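Local coordinates for protein SidF, inhibitor of growth family, member 3 (Legionella pneumophila subsp. pneumophila, PDB 4FYE) that is a Legionella phosphoinositide phosphatase that probably removes phosphate from phosphatidylinositol phosphates, acting through its N-terminal phosphatase domain, at residues D128-K133 with N726-G731; G716-I721 with K735-A740; D681-H686 with I721-N726. The protein carries 1 engineered substitution. All coordinates share one frame; numbering follows the deposited sequence.

Interaction 1. Residues D128-K133 with N726-G731; sequences DLFSSK and NFADNG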
ATOM      1  N   ASP A 128      21.076 -14.563  -9.013  1.00 40.44           N
ATOM      2  CA  ASP A 128      21.238 -13.242  -9.571  1.00 41.01           C
ATOM      3  C   ASP A 128      19.905 -12.861 -10.222  1.00 38.02           C
ATOM      4  O   ASP A 128      19.440 -13.511 -11.191  1.00 42.27           O
ATOM      5  CB  ASP A 128      22.357 -13.203 -10.576  1.00 39.59           C
ATOM      6  CG  ASP A 128      22.486 -11.796 -11.263  1.00 51.18           C
ATOM      7  OD1 ASP A 128      21.913 -10.769 -10.761  1.00 48.78           O
ATOM      8  OD2 ASP A 128      23.175 -11.714 -12.320  1.00 52.66           O
ATOM      9  N   LEU A 129      19.273 -11.853  -9.652  1.00 39.71           N
ATOM     10  CA  LEU A 129      17.957 -11.358 -10.061  1.00 40.29           C
ATOM     11  C   LEU A 129      18.013 -10.594 -11.376  1.00 44.33           C
ATOM     12  O   LEU A 129      16.956 -10.400 -12.000  1.00 43.61           O
ATOM     13  CB  LEU A 129      17.424 -10.348  -9.064  1.00 42.68           C
ATOM     14  CG  LEU A 129      16.797 -10.853  -7.749  1.00 42.86           C
ATOM     15  CD1 LEU A 129      16.116  -9.700  -7.052  1.00 33.88           C
ATOM     16  CD2 LEU A 129      15.822 -11.999  -7.904  1.00 34.45           C
ATOM     17  N   PHE A 130      19.205 -10.213 -11.847  1.00 36.48           N
ATOM     18  CA  PHE A 130      19.208  -9.227 -12.926  1.00 37.72           C
ATOM     19  C   PHE A 130      19.802  -9.825 -14.134  1.00 39.58           C
ATOM     20  O   PHE A 130      20.308  -9.173 -14.966  1.00 43.47           O
ATOM     21  CB  PHE A 130      19.984  -8.005 -12.521  1.00 37.01           C
ATOM     22  CG  PHE A 130      19.453  -7.415 -11.265  1.00 42.32           C
ATOM     23  CD1 PHE A 130      18.086  -7.001 -11.200  1.00 38.13           C
ATOM     24  CD2 PHE A 130      20.255  -7.329 -10.115  1.00 37.26           C
ATOM     25  CE1 PHE A 130      17.562  -6.500 -10.024  1.00 36.15           C
ATOM     26  CE2 PHE A 130      19.718  -6.827  -8.937  1.00 38.77           C
ATOM     27  CZ  PHE A 130      18.365  -6.400  -8.903  1.00 38.82           C
ATOM     28  N   SER A 131      19.630 -11.104 -14.215  1.00 40.09           N
ATOM     29  CA  SER A 131      20.144 -11.917 -15.239  1.00 40.80           C
ATOM     30  C   SER A 131      19.045 -12.924 -15.560  1.00 43.98           C
ATOM     31  O   SER A 131      18.092 -13.139 -14.755  1.00 47.69           O
ATOM     32  CB  SER A 131      21.219 -12.752 -14.498  1.00 43.75           C
ATOM     33  OG  SER A 131      22.060 -13.140 -15.456  1.00 43.01           O
ATOM     34  N   SER A 132      19.242 -13.708 -16.588  1.00 41.12           N
ATOM     35  CA  SER A 132      18.240 -14.713 -16.920  1.00 44.28           C
ATOM     36  C   SER A 132      18.068 -15.878 -15.929  1.00 43.02           C
ATOM     37  O   SER A 132      19.050 -16.446 -15.447  1.00 46.24           O
ATOM     38  CB  SER A 132      18.493 -15.232 -18.326  1.00 41.79           C
ATOM     39  OG  SER A 132      17.899 -16.488 -18.412  1.00 46.23           O
ATOM     40  N   LYS A 133      16.838 -16.328 -15.683  1.00 46.85           N
ATOM     41  CA  LYS A 133      16.632 -17.355 -14.662  1.00 43.62           C
ATOM     42  C   LYS A 133      17.160 -18.609 -15.267  1.00 47.60           C
ATOM     43  O   LYS A 133      17.291 -19.688 -14.599  1.00 50.17           O
ATOM     44  CB  LYS A 133      15.169 -17.628 -14.413  1.00 50.50           C
ATOM     45  CG  LYS A 133      14.242 -16.486 -14.072  1.00 55.66           C
ATOM     46  CD  LYS A 133      12.879 -17.121 -13.867  1.00 56.84           C
ATOM     47  CE  LYS A 133      12.244 -17.409 -15.217  1.00 59.20           C
ATOM     48  NZ  LYS A 133      11.125 -16.459 -15.465  1.00 76.09           N
ATOM     49  N   ASN A 726       8.992  -5.190 -18.344  1.00 39.98           N
ATOM     50  CA  ASN A 726       8.457  -4.362 -17.233  1.00 40.33           C
ATOM     51  C   ASN A 726       9.261  -4.286 -15.955  1.00 43.17           C
ATOM     52  O   ASN A 726       8.997  -3.363 -15.168  1.00 47.52           O
ATOM     53  CB  ASN A 726       7.030  -4.754 -16.848  1.00 42.47           C
ATOM     54  CG  ASN A 726       6.013  -4.391 -17.934  1.00 46.00           C
ATOM     55  OD1 ASN A 726       6.264  -3.488 -18.717  1.00 48.25           O
ATOM     56  ND2 ASN A 726       4.857  -5.100 -17.972  1.00 43.82           N
ATOM     57  N   PHE A 727      10.221  -5.215 -15.733  1.00 40.65           N
ATOM     58  CA  PHE A 727      10.962  -5.227 -14.487  1.00 36.49           C
ATOM     59  C   PHE A 727      12.440  -5.586 -14.667  1.00 39.27           C
ATOM     60  O   PHE A 727      12.804  -6.459 -15.468  1.00 38.54           O
ATOM     61  CB  PHE A 727      10.279  -6.203 -13.525  1.00 38.29           C
ATOM     62  CG  PHE A 727       8.900  -5.759 -13.099  1.00 45.06           C
ATOM     63  CD1 PHE A 727       8.736  -4.862 -12.073  1.00 43.50           C
ATOM     64  CD2 PHE A 727       7.758  -6.270 -13.731  1.00 43.55           C
ATOM     65  CE1 PHE A 727       7.452  -4.453 -11.698  1.00 47.87           C
ATOM     66  CE2 PHE A 727       6.494  -5.896 -13.342  1.00 40.25           C
ATOM     67  CZ  PHE A 727       6.344  -4.955 -12.337  1.00 41.17           C
ATOM     68  N   ALA A 728      13.288  -4.905 -13.915  1.00 38.23           N
ATOM     69  CA  ALA A 728      14.715  -5.176 -13.872  1.00 40.12           C
ATOM     70  C   ALA A 728      14.982  -6.607 -13.425  1.00 42.40           C
ATOM     71  O   ALA A 728      15.876  -7.284 -13.944  1.00 41.92           O
ATOM     72  CB  ALA A 728      15.389  -4.214 -12.937  1.00 36.21           C
ATOM     73  N   ASP A 729      14.186  -7.115 -12.500  1.00 39.59           N
ATOM     74  CA  ASP A 729      14.505  -8.424 -11.907  1.00 34.56           C
ATOM     75  C   ASP A 729      13.738  -9.595 -12.619  1.00 40.51           C
ATOM     76  O   ASP A 729      12.830  -9.401 -13.405  1.00 42.97           O
ATOM     77  CB  ASP A 729      14.172  -8.439 -10.438  1.00 33.10           C
ATOM     78  CG  ASP A 729      12.691  -8.545 -10.217  1.00 38.07           C
ATOM     79  OD1 ASP A 729      12.031  -7.519 -10.480  1.00 43.73           O
ATOM     80  OD2 ASP A 729      12.162  -9.655  -9.902  1.00 48.62           O
ATOM     81  N   ASN A 730      14.107 -10.824 -12.320  1.00 41.80           N
ATOM     82  CA  ASN A 730      13.616 -11.922 -13.073  1.00 36.94           C
ATOM     83  C   ASN A 730      12.637 -12.812 -12.233  1.00 40.02           C
ATOM     84  O   ASN A 730      12.383 -13.950 -12.611  1.00 41.11           O
ATOM     85  CB  ASN A 730      14.811 -12.722 -13.505  1.00 34.74           C
ATOM     86  CG  ASN A 730      15.636 -13.336 -12.311  1.00 36.74           C
ATOM     87  OD1 ASN A 730      15.222 -13.328 -11.162  1.00 37.29           O
ATOM     88  ND2 ASN A 730      16.790 -13.919 -12.625  1.00 34.15           N
ATOM     89  N   GLY A 731      12.167 -12.298 -11.086  1.00 36.08           N
ATOM     90  CA  GLY A 731      11.150 -12.931 -10.249  1.00 31.06           C
ATOM     91  C   GLY A 731      11.667 -14.004  -9.305  1.00 35.90           C
ATOM     92  O   GLY A 731      10.886 -14.603  -8.586  1.00 40.20           O
TER
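Asn730 reaches with its amide into the turn of residues 128-133 and overlaps the backbone of Leu129 and Ser131. Its CG sits between its own N and carbonyl carbon (chi1 63°), which aims the amide at that turn. Asn730 ND2 donates to Ser131 O at 2.6 Å, close to the line of the C=O bond. Asn730 ND2 also makes a weak, bent bond to Asp128 O at 3.0 Å. OD1 accepts from the backbone N of Leu732. Leu129 CD2 packs against Asn730 OD1 at 3.6 Å, the two side chains crossing at about a right angle. Lys133 runs past Asn730 in the opposite direction, Lys133 CD lying 3.4 Å from Asn730 O. The Phe130 ring meets Ala728 O at its edge. Phe130 CD1 lies 3.5 Å from Ala728 O, and Phe130 CE1 meets Asp729 CB at 3.9 Å. Leu129 CB covers one face of that ring. A CA-H...O contact joins Asp729 CA to Leu129 O at 3.1 Å. Each loop contains an Asx turn: Asp128 OD1 accepts from Phe130 N, and Asp729 OD2 from Gly731 N. The other carboxylate oxygens form salt bridges, Asp128 OD2 with Arg63 and Asp729 OD1 with Arg655. The Asn730 amide thus supplies a polar link between two irregular loops, firm to Ser131 and weak to Asp128, alongside the packing of Leu129, Phe130 and Lys133.

Interaction 2. Residues G716-I721 with K735-A740; sequences GGKFEI and KVANFA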
ATOM      1  N   GLY A 716      10.417 -12.659  -0.508  1.00 39.70           N
ATOM      2  CA  GLY A 716       9.509 -12.896  -1.579  1.00 38.60           C
ATOM      3  C   GLY A 716       9.009 -11.589  -2.179  1.00 52.61           C
ATOM      4  O   GLY A 716       9.701 -10.580  -2.198  1.00 39.16           O
ATOM      5  N   GLY A 717       7.699 -11.638  -2.403  1.00 56.69           N
ATOM      6  CA  GLY A 717       7.057 -11.174  -3.541  1.00 52.97           C
ATOM      7  C   GLY A 717       7.008 -12.393  -4.448  1.00 44.89           C
ATOM      8  O   GLY A 717       8.050 -12.852  -4.890  1.00 47.35           O
ATOM      9  N   LYS A 718       5.819 -12.850  -4.785  1.00 43.69           N
ATOM     10  CA  LYS A 718       5.621 -13.982  -5.689  1.00 49.12           C
ATOM     11  C   LYS A 718       4.868 -13.645  -6.978  1.00 51.64           C
ATOM     12  O   LYS A 718       4.359 -14.554  -7.622  1.00 62.53           O
ATOM     13  CB  LYS A 718       4.740 -15.029  -4.983  1.00 54.27           C
ATOM     14  CG  LYS A 718       5.252 -16.422  -5.162  1.00 61.89           C
ATOM     15  CD  LYS A 718       4.167 -17.361  -5.655  1.00 80.82           C
ATOM     16  CE  LYS A 718       4.771 -18.590  -6.339  1.00 80.93           C
ATOM     17  NZ  LYS A 718       3.724 -19.464  -6.953  1.00 80.95           N
ATOM     18  N   PHE A 719       4.714 -12.378  -7.319  1.00 46.92           N
ATOM     19  CA  PHE A 719       4.060 -11.947  -8.565  1.00 47.86           C
ATOM     20  C   PHE A 719       4.582 -12.626  -9.865  1.00 50.20           C
ATOM     21  O   PHE A 719       5.769 -12.590 -10.130  1.00 44.71           O
ATOM     22  CB  PHE A 719       4.208 -10.442  -8.733  1.00 38.71           C
ATOM     23  CG  PHE A 719       3.647  -9.930 -10.054  1.00 41.15           C
ATOM     24  CD1 PHE A 719       2.279 -10.063 -10.337  1.00 38.81           C
ATOM     25  CD2 PHE A 719       4.482  -9.346 -11.022  1.00 36.30           C
ATOM     26  CE1 PHE A 719       1.759  -9.613 -11.533  1.00 39.14           C
ATOM     27  CE2 PHE A 719       3.941  -8.882 -12.200  1.00 39.91           C
ATOM     28  CZ  PHE A 719       2.595  -9.011 -12.460  1.00 38.28           C
ATOM     29  N   GLU A 720       3.708 -13.173 -10.713  1.00 48.37           N
ATOM     30  CA  GLU A 720       4.201 -13.723 -11.977  1.00 44.67           C
ATOM     31  C   GLU A 720       4.328 -12.653 -13.006  1.00 42.30           C
ATOM     32  O   GLU A 720       3.319 -12.135 -13.501  1.00 44.08           O
ATOM     33  CB  GLU A 720       3.291 -14.783 -12.486  1.00 51.69           C
ATOM     34  CG  GLU A 720       3.382 -16.029 -11.644  1.00 75.44           C
ATOM     35  CD  GLU A 720       2.286 -17.020 -11.983  1.00 92.87           C
ATOM     36  OE1 GLU A 720       1.553 -17.407 -11.038  1.00103.50           O
ATOM     37  OE2 GLU A 720       2.149 -17.381 -13.187  1.00 92.28           O
ATOM     38  N   ILE A 721       5.569 -12.317 -13.351  1.00 40.16           N
ATOM     39  CA  ILE A 721       5.780 -11.271 -14.318  1.00 41.93           C
ATOM     40  C   ILE A 721       5.073 -11.661 -15.634  1.00 46.14           C
ATOM     41  O   ILE A 721       5.147 -12.815 -16.029  1.00 43.03           O
ATOM     42  CB  ILE A 721       7.273 -10.948 -14.489  1.00 38.71           C
ATOM     43  CG1 ILE A 721       7.809 -10.335 -13.173  1.00 39.01           C
ATOM     44  CG2 ILE A 721       7.462  -9.974 -15.625  1.00 34.50           C
ATOM     45  CD1 ILE A 721       9.341 -10.411 -13.006  1.00 32.47           C
ATOM     46  N   LYS A 735      10.258 -17.774  -5.917  1.00 44.69           N
ATOM     47  CA  LYS A 735      10.568 -19.166  -5.538  1.00 48.32           C
ATOM     48  C   LYS A 735      10.948 -19.283  -4.081  1.00 47.71           C
ATOM     49  O   LYS A 735      10.668 -20.273  -3.465  1.00 58.22           O
ATOM     50  CB  LYS A 735      11.738 -19.740  -6.376  1.00 55.52           C
ATOM     51  CG  LYS A 735      11.694 -19.505  -7.867  1.00 56.17           C
ATOM     52  CD  LYS A 735      10.569 -20.298  -8.522  1.00 68.52           C
ATOM     53  CE  LYS A 735      10.218 -19.664  -9.882  1.00 76.46           C
ATOM     54  NZ  LYS A 735       8.884 -20.119 -10.405  1.00 74.39           N
ATOM     55  N   VAL A 736      11.582 -18.276  -3.516  1.00 45.56           N
ATOM     56  CA  VAL A 736      11.803 -18.316  -2.103  1.00 44.41           C
ATOM     57  C   VAL A 736      10.477 -18.122  -1.373  1.00 42.62           C
ATOM     58  O   VAL A 736      10.208 -18.796  -0.366  1.00 42.51           O
ATOM     59  CB  VAL A 736      12.762 -17.200  -1.698  1.00 45.30           C
ATOM     60  CG1 VAL A 736      12.782 -17.096  -0.194  1.00 48.81           C
ATOM     61  CG2 VAL A 736      14.143 -17.557  -2.166  1.00 45.59           C
ATOM     62  N   ALA A 737       9.668 -17.180  -1.847  1.00 35.38           N
ATOM     63  CA  ALA A 737       8.324 -16.977  -1.265  1.00 42.94           C
ATOM     64  C   ALA A 737       7.576 -18.293  -1.093  1.00 44.01           C
ATOM     65  O   ALA A 737       6.921 -18.488  -0.067  1.00 50.97           O
ATOM     66  CB  ALA A 737       7.455 -16.017  -2.087  1.00 39.33           C
ATOM     67  N   ASN A 738       7.666 -19.199  -2.057  1.00 43.94           N
ATOM     68  CA  ASN A 738       7.083 -20.543  -1.818  1.00 48.62           C
ATOM     69  C   ASN A 738       7.312 -21.115  -0.449  1.00 50.66           C
ATOM     70  O   ASN A 738       6.414 -21.725   0.075  1.00 57.07           O
ATOM     71  CB  ASN A 738       7.510 -21.506  -2.900  1.00 47.93           C
ATOM     72  CG  ASN A 738       6.888 -21.129  -4.236  1.00 56.83           C
ATOM     73  OD1 ASN A 738       5.786 -20.547  -4.258  1.00 63.29           O
ATOM     74  ND2 ASN A 738       7.583 -21.403  -5.341  1.00 54.95           N
ATOM     75  N   PHE A 739       8.488 -20.928   0.129  1.00 51.75           N
ATOM     76  CA  PHE A 739       8.785 -21.512   1.426  1.00 52.48           C
ATOM     77  C   PHE A 739       7.656 -21.296   2.420  1.00 56.26           C
ATOM     78  O   PHE A 739       7.352 -22.170   3.218  1.00 66.86           O
ATOM     79  CB  PHE A 739      10.081 -20.944   1.995  1.00 52.08           C
ATOM     80  CG  PHE A 739      11.317 -21.480   1.345  1.00 52.06           C
ATOM     81  CD1 PHE A 739      11.234 -22.348   0.282  1.00 50.77           C
ATOM     82  CD2 PHE A 739      12.562 -21.103   1.797  1.00 51.82           C
ATOM     83  CE1 PHE A 739      12.371 -22.835  -0.321  1.00 55.94           C
ATOM     84  CE2 PHE A 739      13.704 -21.587   1.201  1.00 52.12           C
ATOM     85  CZ  PHE A 739      13.607 -22.455   0.140  1.00 52.33           C
ATOM     86  N   ALA A 740       7.045 -20.123   2.372  1.00 51.85           N
ATOM     87  CA  ALA A 740       5.968 -19.766   3.283  1.00 59.78           C
ATOM     88  C   ALA A 740       4.756 -20.665   3.113  1.00 65.20           C
ATOM     89  O   ALA A 740       4.076 -20.998   4.072  1.00 67.66           O
ATOM     90  CB  ALA A 740       5.579 -18.315   3.092  1.00 52.10           C
TER
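Ala737 of helix 733-741 packs against Gly716 and Lys718, a loop-on-helix contact in which the chain after helix 701-712 touches the last helix of the model through residues 716-718 and then turns away from it. The apolar part centres on the methyl group of Ala737. Ala737 CB is 3.8 Å from Gly716 CA and equally far from Lys718 CG. The backbones come close here, with Gly716 CA and Ala737 CA 4.3 Å apart. Gly716 has no side chain, and its CA meets the Ala737 methyl directly. The polar part is slight. The Lys718 chain, bent at chi2 (-129°), crosses the Asn738 side chain at about a right angle. Asn738 OD1 also has a weak hydrogen bond from Lys741 NZ. Backbone anchoring comes from outside, where Lys718 N donates to Asp651. Elsewhere on helix 733-741, Phe739 rests on Val148 and Leu152 of helix 136-163. At the polar end, Lys718 brings its methylene CE near Asn738 OD1, while Lys718 NZ lies 3.6 Å from that oxygen.

Interaction 3. Residues D681-H686 with I721-N726; sequences DHRRTH and IQDKAN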
ATOM      1  N   ASP A 681       7.869   3.652 -19.434  1.00 48.67           N
ATOM      2  CA  ASP A 681       7.891   3.215 -20.821  1.00 52.52           C
ATOM      3  C   ASP A 681       9.164   2.462 -21.123  1.00 55.52           C
ATOM      4  O   ASP A 681       9.160   1.539 -21.965  1.00 59.00           O
ATOM      5  CB  ASP A 681       7.758   4.425 -21.773  1.00 59.35           C
ATOM      6  CG  ASP A 681       6.422   5.234 -21.562  1.00 67.67           C
ATOM      7  OD1 ASP A 681       5.462   4.671 -20.949  1.00 68.54           O
ATOM      8  OD2 ASP A 681       6.329   6.419 -22.023  1.00 67.15           O
ATOM      9  N   HIS A 682      10.253   2.837 -20.447  1.00 52.33           N
ATOM     10  CA  HIS A 682      11.555   2.194 -20.697  1.00 51.96           C
ATOM     11  C   HIS A 682      11.445   0.681 -20.625  1.00 53.67           C
ATOM     12  O   HIS A 682      10.886   0.123 -19.678  1.00 59.09           O
ATOM     13  CB  HIS A 682      12.716   2.719 -19.818  1.00 48.85           C
ATOM     14  CG  HIS A 682      14.066   2.135 -20.221  1.00 58.62           C
ATOM     15  ND1 HIS A 682      14.539   0.935 -19.729  1.00 59.14           N
ATOM     16  CD2 HIS A 682      14.994   2.551 -21.184  1.00 62.88           C
ATOM     17  CE1 HIS A 682      15.711   0.640 -20.309  1.00 60.72           C
ATOM     18  NE2 HIS A 682      15.996   1.624 -21.203  1.00 63.92           N
ATOM     19  N   ARG A 683      11.951   0.023 -21.660  1.00 48.50           N
ATOM     20  CA  ARG A 683      11.907  -1.415 -21.787  1.00 47.64           C
ATOM     21  C   ARG A 683      13.172  -2.023 -21.135  1.00 48.34           C
ATOM     22  O   ARG A 683      14.273  -1.914 -21.693  1.00 48.27           O
ATOM     23  CB  ARG A 683      11.800  -1.828 -23.312  1.00 46.92           C
ATOM     24  CG  ARG A 683      10.495  -1.417 -24.045  1.00 48.29           C
ATOM     25  CD  ARG A 683       9.186  -1.904 -23.347  1.00 46.86           C
ATOM     26  NE  ARG A 683       8.820  -1.216 -22.077  1.00 46.35           N
ATOM     27  CZ  ARG A 683       8.028  -1.770 -21.118  1.00 52.42           C
ATOM     28  NH1 ARG A 683       7.536  -3.025 -21.245  1.00 46.68           N
ATOM     29  NH2 ARG A 683       7.704  -1.101 -19.999  1.00 44.00           N
ATOM     30  N   ARG A 684      13.023  -2.693 -19.989  1.00 45.95           N
ATOM     31  CA  ARG A 684      14.222  -3.246 -19.317  1.00 48.82           C
ATOM     32  C   ARG A 684      14.825  -4.351 -20.143  1.00 49.36           C
ATOM     33  O   ARG A 684      14.096  -5.118 -20.787  1.00 54.73           O
ATOM     34  CB  ARG A 684      13.926  -3.722 -17.883  1.00 49.47           C
ATOM     35  CG  ARG A 684      14.025  -2.620 -16.856  1.00 50.64           C
ATOM     36  CD  ARG A 684      12.702  -2.293 -16.140  1.00 57.08           C
ATOM     37  NE  ARG A 684      11.909  -1.274 -16.805  1.00 53.12           N
ATOM     38  CZ  ARG A 684      11.228  -0.260 -16.233  1.00 50.00           C
ATOM     39  NH1 ARG A 684      11.225  -0.019 -14.941  1.00 45.87           N
ATOM     40  NH2 ARG A 684      10.551   0.575 -17.030  1.00 47.31           N
ATOM     41  N   THR A 685      16.155  -4.427 -20.167  1.00 54.57           N
ATOM     42  CA  THR A 685      16.848  -5.417 -21.021  1.00 52.87           C
ATOM     43  C   THR A 685      17.683  -6.421 -20.260  1.00 51.41           C
ATOM     44  O   THR A 685      18.073  -7.382 -20.869  1.00 54.72           O
ATOM     45  CB  THR A 685      17.766  -4.757 -22.062  1.00 55.86           C
ATOM     46  OG1 THR A 685      18.695  -3.919 -21.373  1.00 67.04           O
ATOM     47  CG2 THR A 685      16.968  -3.885 -23.029  1.00 55.94           C
ATOM     48  N   HIS A 686      17.963  -6.227 -18.964  1.00 47.34           N
ATOM     49  CA  HIS A 686      18.603  -7.294 -18.143  1.00 53.85           C
ATOM     50  C   HIS A 686      20.031  -7.611 -18.565  1.00 52.25           C
ATOM     51  O   HIS A 686      20.565  -8.672 -18.249  1.00 54.53           O
ATOM     52  CB  HIS A 686      17.750  -8.585 -18.131  1.00 44.31           C
ATOM     53  CG  HIS A 686      16.268  -8.310 -18.049  1.00 51.69           C
ATOM     54  ND1 HIS A 686      15.450  -8.344 -19.133  1.00 51.73           N
ATOM     55  CD2 HIS A 686      15.469  -7.921 -16.969  1.00 51.35           C
ATOM     56  CE1 HIS A 686      14.199  -8.033 -18.750  1.00 46.02           C
ATOM     57  NE2 HIS A 686      14.222  -7.750 -17.432  1.00 44.50           N
ATOM     58  N   ILE A 721       5.569 -12.317 -13.351  1.00 40.16           N
ATOM     59  CA  ILE A 721       5.780 -11.271 -14.318  1.00 41.93           C
ATOM     60  C   ILE A 721       5.073 -11.661 -15.634  1.00 46.14           C
ATOM     61  O   ILE A 721       5.147 -12.815 -16.029  1.00 43.03           O
ATOM     62  CB  ILE A 721       7.273 -10.948 -14.489  1.00 38.71           C
ATOM     63  CG1 ILE A 721       7.809 -10.335 -13.173  1.00 39.01           C
ATOM     64  CG2 ILE A 721       7.462  -9.974 -15.625  1.00 34.50           C
ATOM     65  CD1 ILE A 721       9.341 -10.411 -13.006  1.00 32.47           C
ATOM     66  N   GLN A 722       4.368 -10.705 -16.261  1.00 42.49           N
ATOM     67  CA  GLN A 722       3.581 -10.957 -17.459  1.00 44.78           C
ATOM     68  C   GLN A 722       4.328 -10.585 -18.687  1.00 52.08           C
ATOM     69  O   GLN A 722       4.186 -11.248 -19.684  1.00 52.96           O
ATOM     70  CB  GLN A 722       2.277 -10.152 -17.469  1.00 40.94           C
ATOM     71  CG  GLN A 722       1.255 -10.689 -16.458  1.00 42.39           C
ATOM     72  CD  GLN A 722       0.987 -12.164 -16.606  1.00 44.79           C
ATOM     73  OE1 GLN A 722       1.426 -12.954 -15.787  1.00 45.24           O
ATOM     74  NE2 GLN A 722       0.274 -12.545 -17.653  1.00 46.88           N
ATOM     75  N   ASP A 723       5.047  -9.463 -18.631  1.00 50.77           N
ATOM     76  CA  ASP A 723       5.964  -9.053 -19.675  1.00 48.72           C
ATOM     77  C   ASP A 723       7.365  -8.625 -19.092  1.00 49.56           C
ATOM     78  O   ASP A 723       7.468  -7.663 -18.287  1.00 44.30           O
ATOM     79  CB  ASP A 723       5.322  -7.932 -20.481  1.00 51.90           C
ATOM     80  CG  ASP A 723       6.256  -7.372 -21.516  1.00 53.89           C
ATOM     81  OD1 ASP A 723       7.471  -7.721 -21.458  1.00 61.51           O
ATOM     82  OD2 ASP A 723       5.814  -6.558 -22.356  1.00 58.35           O
ATOM     83  N   LYS A 724       8.429  -9.340 -19.491  1.00 46.31           N
ATOM     84  CA  LYS A 724       9.672  -9.359 -18.687  1.00 43.94           C
ATOM     85  C   LYS A 724      10.350  -7.963 -18.801  1.00 45.37           C
ATOM     86  O   LYS A 724      11.100  -7.529 -17.949  1.00 42.47           O
ATOM     87  CB  LYS A 724      10.627 -10.479 -19.097  1.00 44.67           C
ATOM     88  CG  LYS A 724      11.111 -10.289 -20.513  1.00 55.03           C
ATOM     89  CD  LYS A 724      12.205 -11.270 -20.900  1.00 57.58           C
ATOM     90  CE  LYS A 724      12.835 -10.772 -22.215  1.00 61.07           C
ATOM     91  NZ  LYS A 724      13.886 -11.608 -22.857  1.00 57.72           N
ATOM     92  N   ALA A 725      10.009  -7.227 -19.843  1.00 46.08           N
ATOM     93  CA  ALA A 725      10.598  -5.935 -20.044  1.00 41.17           C
ATOM     94  C   ALA A 725      10.075  -4.860 -19.075  1.00 41.12           C
ATOM     95  O   ALA A 725      10.675  -3.769 -18.987  1.00 43.72           O
ATOM     96  CB  ALA A 725      10.379  -5.555 -21.484  1.00 39.47           C
ATOM     97  N   ASN A 726       8.992  -5.190 -18.344  1.00 39.98           N
ATOM     98  CA  ASN A 726       8.457  -4.362 -17.233  1.00 40.33           C
ATOM     99  C   ASN A 726       9.261  -4.286 -15.955  1.00 43.17           C
ATOM    100  O   ASN A 726       8.997  -3.363 -15.168  1.00 47.52           O
ATOM    101  CB  ASN A 726       7.030  -4.754 -16.848  1.00 42.47           C
ATOM    102  CG  ASN A 726       6.013  -4.391 -17.934  1.00 46.00           C
ATOM    103  OD1 ASN A 726       6.264  -3.488 -18.717  1.00 48.25           O
ATOM    104  ND2 ASN A 726       4.857  -5.100 -17.972  1.00 43.82           N
TER
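Arg683 grips the amide oxygen of Asn726 end-on with two nitrogens. Arg683 NH1 donates to Asn726 OD1 at 2.9 Å and Arg683 NH2 to Asn726 OD1 at 3.1 Å. The oxygen lies in the guanidinium plane, but the Arg683 guanidinium and Asn726 amide planes are 72° apart: NH2 approaches in the plane of the amide carbonyl, NH1 from above it. Bends at chi2 and chi3 fold the arginine back, and Arg683 NE donates to Asp681 O at 2.8 Å. Ala725 O lies over one face of the Arg683 guanidinium and accepts from Arg684 N at 2.8 Å, on a lone pair. Arg684 NH2 donates to His682 O at 2.7 Å, nearly straight. Outside the two segments, Arg683 NH2 also bonds to Leu680 O and Arg684 NH2 to Phe679 O, while Arg684 NH1 forms a salt bridge with Asp697. Asn726 ND2 donates to Gly621 O, and Asn726 O accepts from Lys659. His686 presents its ring edge to Lys724 O, with His686 NE2 3.2 Å from that oxygen; His686 NE2 also bonds to Phe727 O. Asp723 OD1 accepts from Ala725 N, met from above the carboxylate plane. This is an Asx turn leading into the 3-10 turn at 724-726, and the loop after helix 678-681 docks against it.

From the N terminus, residues 128-133 come first, between helices 98-119 and 136-163. Interaction 1 joins them to residues 726-731 and closes a loop of almost 600 residues. Interaction 3 closes a much shorter loop within that span, from 681-686 to 721-726, and shares Asn726 with interaction 1. The two also touch where Phe727 and Ala728 pack on Arg684 CD. Interaction 2 links 716-721 to 735-740. It crosses both of the others in chain order and shares Ile721 with interaction 3. Ile721 also packs on Phe727, Asp729 and Gly731. Together they tie the long loop between helices 701-712 and 733-741 to an N-terminal loop, the loop after helix 678-681 and the last helix.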